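Side-chain contact in probable N-glycosylase/DNA lyase (Thermotoga maritima, PDB 3N0U), which is probably a DNA glycosylase/lyase of the 8-oxoguanine DNA glycosylase family, with an all-helical fold: residues Q33-E36 with E37-L41. Residues are numbered along the deposited sequence; the frame is centred on the assembly and turned at random.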
ATOM      1  N   GLN A  33      -7.248 -11.403   9.481  1.00 19.99           N
ATOM      2  CA  GLN A  33      -8.418 -10.548   9.643  1.00 25.00           C
ATOM      3  C   GLN A  33      -8.280  -9.308   8.776  1.00 21.11           C
ATOM      4  O   GLN A  33      -9.246  -8.857   8.149  1.00 22.69           O
ATOM      5  CB  GLN A  33      -8.609 -10.173  11.108  1.00 25.41           C
ATOM      6  CG  GLN A  33      -9.250 -11.308  11.894  1.00 44.24           C
ATOM      7  CD  GLN A  33      -8.869 -11.308  13.361  1.00 58.09           C
ATOM      8  OE1 GLN A  33      -8.711 -10.249  13.975  1.00 61.63           O
ATOM      9  NE2 GLN A  33      -8.706 -12.500  13.929  1.00 63.59           N
ATOM     10  N   ARG A  34      -7.065  -8.780   8.674  1.00 20.22           N
ATOM     11  CA  ARG A  34      -6.866  -7.579   7.875  1.00 21.40           C
ATOM     12  C   ARG A  34      -7.078  -7.912   6.397  1.00 18.69           C
ATOM     13  O   ARG A  34      -7.727  -7.158   5.667  1.00 19.59           O
ATOM     14  CB  ARG A  34      -5.478  -7.002   8.128  1.00 22.38           C
ATOM     15  CG  ARG A  34      -5.221  -5.687   7.435  1.00 25.62           C
ATOM     16  CD  ARG A  34      -6.118  -4.589   7.969  1.00 29.48           C
ATOM     17  NE  ARG A  34      -5.733  -4.141   9.310  1.00 32.96           N
ATOM     18  CZ  ARG A  34      -6.432  -4.361  10.415  1.00 58.20           C
ATOM     19  NH1 ARG A  34      -7.578  -5.036  10.378  1.00 60.53           N
ATOM     20  NH2 ARG A  34      -5.978  -3.894  11.569  1.00 65.79           N
ATOM     21  N   PHE A  35      -6.565  -9.060   5.970  1.00 18.81           N
ATOM     22  CA  PHE A  35      -6.768  -9.468   4.591  1.00 20.12           C
ATOM     23  C   PHE A  35      -8.219  -9.721   4.238  1.00 20.98           C
ATOM     24  O   PHE A  35      -8.628  -9.482   3.095  1.00 22.38           O
ATOM     25  CB  PHE A  35      -5.885 -10.647   4.184  1.00 22.42           C
ATOM     26  CG  PHE A  35      -5.021 -10.297   3.044  1.00 19.77           C
ATOM     27  CD1 PHE A  35      -3.812  -9.680   3.265  1.00 25.99           C
ATOM     28  CD2 PHE A  35      -5.478 -10.443   1.749  1.00 25.55           C
ATOM     29  CE1 PHE A  35      -3.026  -9.281   2.217  1.00 29.09           C
ATOM     30  CE2 PHE A  35      -4.699 -10.031   0.681  1.00 32.56           C
ATOM     31  CZ  PHE A  35      -3.462  -9.458   0.925  1.00 30.85           C
ATOM     32  N   GLU A  36      -9.008 -10.185   5.202  1.00 22.79           N
ATOM     33  CA  GLU A  36     -10.434 -10.389   4.944  1.00 23.83           C
ATOM     34  C   GLU A  36     -11.090  -9.044   4.644  1.00 23.47           C
ATOM     35  O   GLU A  36     -12.014  -8.963   3.838  1.00 25.49           O
ATOM     36  CB  GLU A  36     -11.105 -11.092   6.127  1.00 27.73           C
ATOM     37  CG  GLU A  36     -10.855 -12.586   6.144  1.00 36.54           C
ATOM     38  CD  GLU A  36     -10.847 -13.176   7.552  1.00 52.31           C
ATOM     39  OE1 GLU A  36     -11.433 -12.550   8.468  1.00 48.54           O
ATOM     40  OE2 GLU A  36     -10.251 -14.270   7.739  1.00 56.75           O
ATOM     41  N   GLU A  37     -10.602  -7.988   5.284  1.00 21.11           N
ATOM     42  CA  GLU A  37     -11.119  -6.649   5.041  1.00 22.83           C
ATOM     43  C   GLU A  37     -10.695  -6.168   3.645  1.00 19.35           C
ATOM     44  O   GLU A  37     -11.479  -5.565   2.908  1.00 18.49           O
ATOM     45  CB  GLU A  37     -10.659  -5.687   6.145  1.00 20.79           C
ATOM     46  CG  GLU A  37     -11.203  -6.079   7.537  1.00 26.53           C
ATOM     47  CD  GLU A  37     -10.532  -5.370   8.704  1.00 43.93           C
ATOM     48  OE1 GLU A  37      -9.616  -4.558   8.471  1.00 38.73           O
ATOM     49  OE2 GLU A  37     -10.930  -5.637   9.865  1.00 51.74           O
ATOM     50  N   PHE A  38      -9.466  -6.481   3.254  1.00 17.27           N
ATOM     51  CA  PHE A  38      -9.011  -6.128   1.914  1.00 16.06           C
ATOM     52  C   PHE A  38      -9.848  -6.848   0.865  1.00 16.11           C
ATOM     53  O   PHE A  38     -10.253  -6.245  -0.123  1.00 17.43           O
ATOM     54  CB  PHE A  38      -7.547  -6.525   1.700  1.00 18.17           C
ATOM     55  CG  PHE A  38      -6.564  -5.817   2.612  1.00 16.13           C
ATOM     56  CD1 PHE A  38      -6.877  -4.625   3.237  1.00 17.13           C
ATOM     57  CD2 PHE A  38      -5.303  -6.339   2.772  1.00 19.82           C
ATOM     58  CE1 PHE A  38      -5.954  -3.986   4.041  1.00 19.97           C
ATOM     59  CE2 PHE A  38      -4.368  -5.712   3.576  1.00 16.86           C
ATOM     60  CZ  PHE A  38      -4.689  -4.525   4.205  1.00 16.99           C
ATOM     61  N   LYS A  39     -10.066  -8.148   1.063  1.00 17.65           N
ATOM     62  CA  LYS A  39     -10.830  -8.944   0.093  1.00 19.56           C
ATOM     63  C   LYS A  39     -12.260  -8.419  -0.019  1.00 18.66           C
ATOM     64  O   LYS A  39     -12.832  -8.389  -1.116  1.00 20.46           O
ATOM     65  CB  LYS A  39     -10.799 -10.444   0.432  1.00 21.86           C
ATOM     66  CG  LYS A  39      -9.425 -11.070   0.222  1.00 30.62           C
ATOM     67  CD  LYS A  39      -9.480 -12.590   0.144  1.00 54.31           C
ATOM     68  CE  LYS A  39      -8.845 -13.113  -1.151  1.00 68.92           C
ATOM     69  NZ  LYS A  39      -7.486 -12.527  -1.438  1.00 69.51           N
ATOM     70  N   ARG A  40     -12.819  -7.984   1.106  1.00 19.14           N
ATOM     71  CA  ARG A  40     -14.182  -7.458   1.149  1.00 22.31           C
ATOM     72  C   ARG A  40     -14.270  -6.206   0.296  1.00 17.89           C
ATOM     73  O   ARG A  40     -15.238  -6.027  -0.436  1.00 20.86           O
ATOM     74  CB  ARG A  40     -14.639  -7.163   2.592  1.00 25.05           C
ATOM     75  CG  ARG A  40     -16.000  -6.470   2.689  1.00 38.67           C
ATOM     76  CD  ARG A  40     -16.336  -6.102   4.120  1.00 53.47           C
ATOM     77  NE  ARG A  40     -16.083  -7.217   5.029  1.00 71.73           N
ATOM     78  CZ  ARG A  40     -15.397  -7.128   6.166  1.00 85.82           C
ATOM     79  NH1 ARG A  40     -14.893  -5.967   6.560  1.00 83.50           N
ATOM     80  NH2 ARG A  40     -15.218  -8.206   6.918  1.00 97.73           N
ATOM     81  N   LEU A  41     -13.251  -5.351   0.364  1.00 17.59           N
ATOM     82  CA  LEU A  41     -13.241  -4.119  -0.419  1.00 16.76           C
ATOM     83  C   LEU A  41     -13.207  -4.449  -1.919  1.00 19.98           C
ATOM     84  O   LEU A  41     -13.975  -3.908  -2.693  1.00 21.58           O
ATOM     85  CB  LEU A  41     -12.041  -3.254  -0.013  1.00 19.37           C
ATOM     86  CG  LEU A  41     -11.846  -1.987  -0.838  1.00 18.73           C
ATOM     87  CD1 LEU A  41     -13.095  -1.081  -0.771  1.00 24.13           C
ATOM     88  CD2 LEU A  41     -10.614  -1.220  -0.403  1.00 21.11           C
TER
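Phe38 and Arg34, like Phe35 and Lys39, are joined by i to i+4 hydrogen bonds of a continuous alpha helix, with Phe38 N 3.1 Å from Arg34 O and Lys39 N 2.8 Å from Phe35 O. One turn apart on the buried side of this helix, the two phenylalanines form an edge-to-face (T-shaped) pair, their planes at 73°. The edge of Phe38 enters over the centre of the Phe35 ring, where CD2 of Phe38 lies 3.7 Å from Phe35 CD1. One face of the Phe38 ring rests over the carbonyl oxygen of Arg34, and the CG methylene of Arg34 packs 3.5 Å from Phe38 CZ.

Arg34 sets off with CG anti to the backbone N (chi1 -175°), then bends at chi2 and chi3, which brings its guanidinium round to the carboxylate of Glu37. There NH1 of Arg34 makes a salt bridge to Glu37 OE1 at 2.8 Å. The two flat groups are only 13° from parallel, but the N-H points poorly at the oxygen, and the hydrogen bond is weak. NE and NH2 of Arg34 instead bind the carbonyls of Asp218 and Val217, linking the helix to the C-terminal tail.

Lys39 reaches Glu153 in a salt bridge, while helix 13-44 lays the aromatic pair against Leu207 of helix 202-214 and Arg148 of helix 140-148.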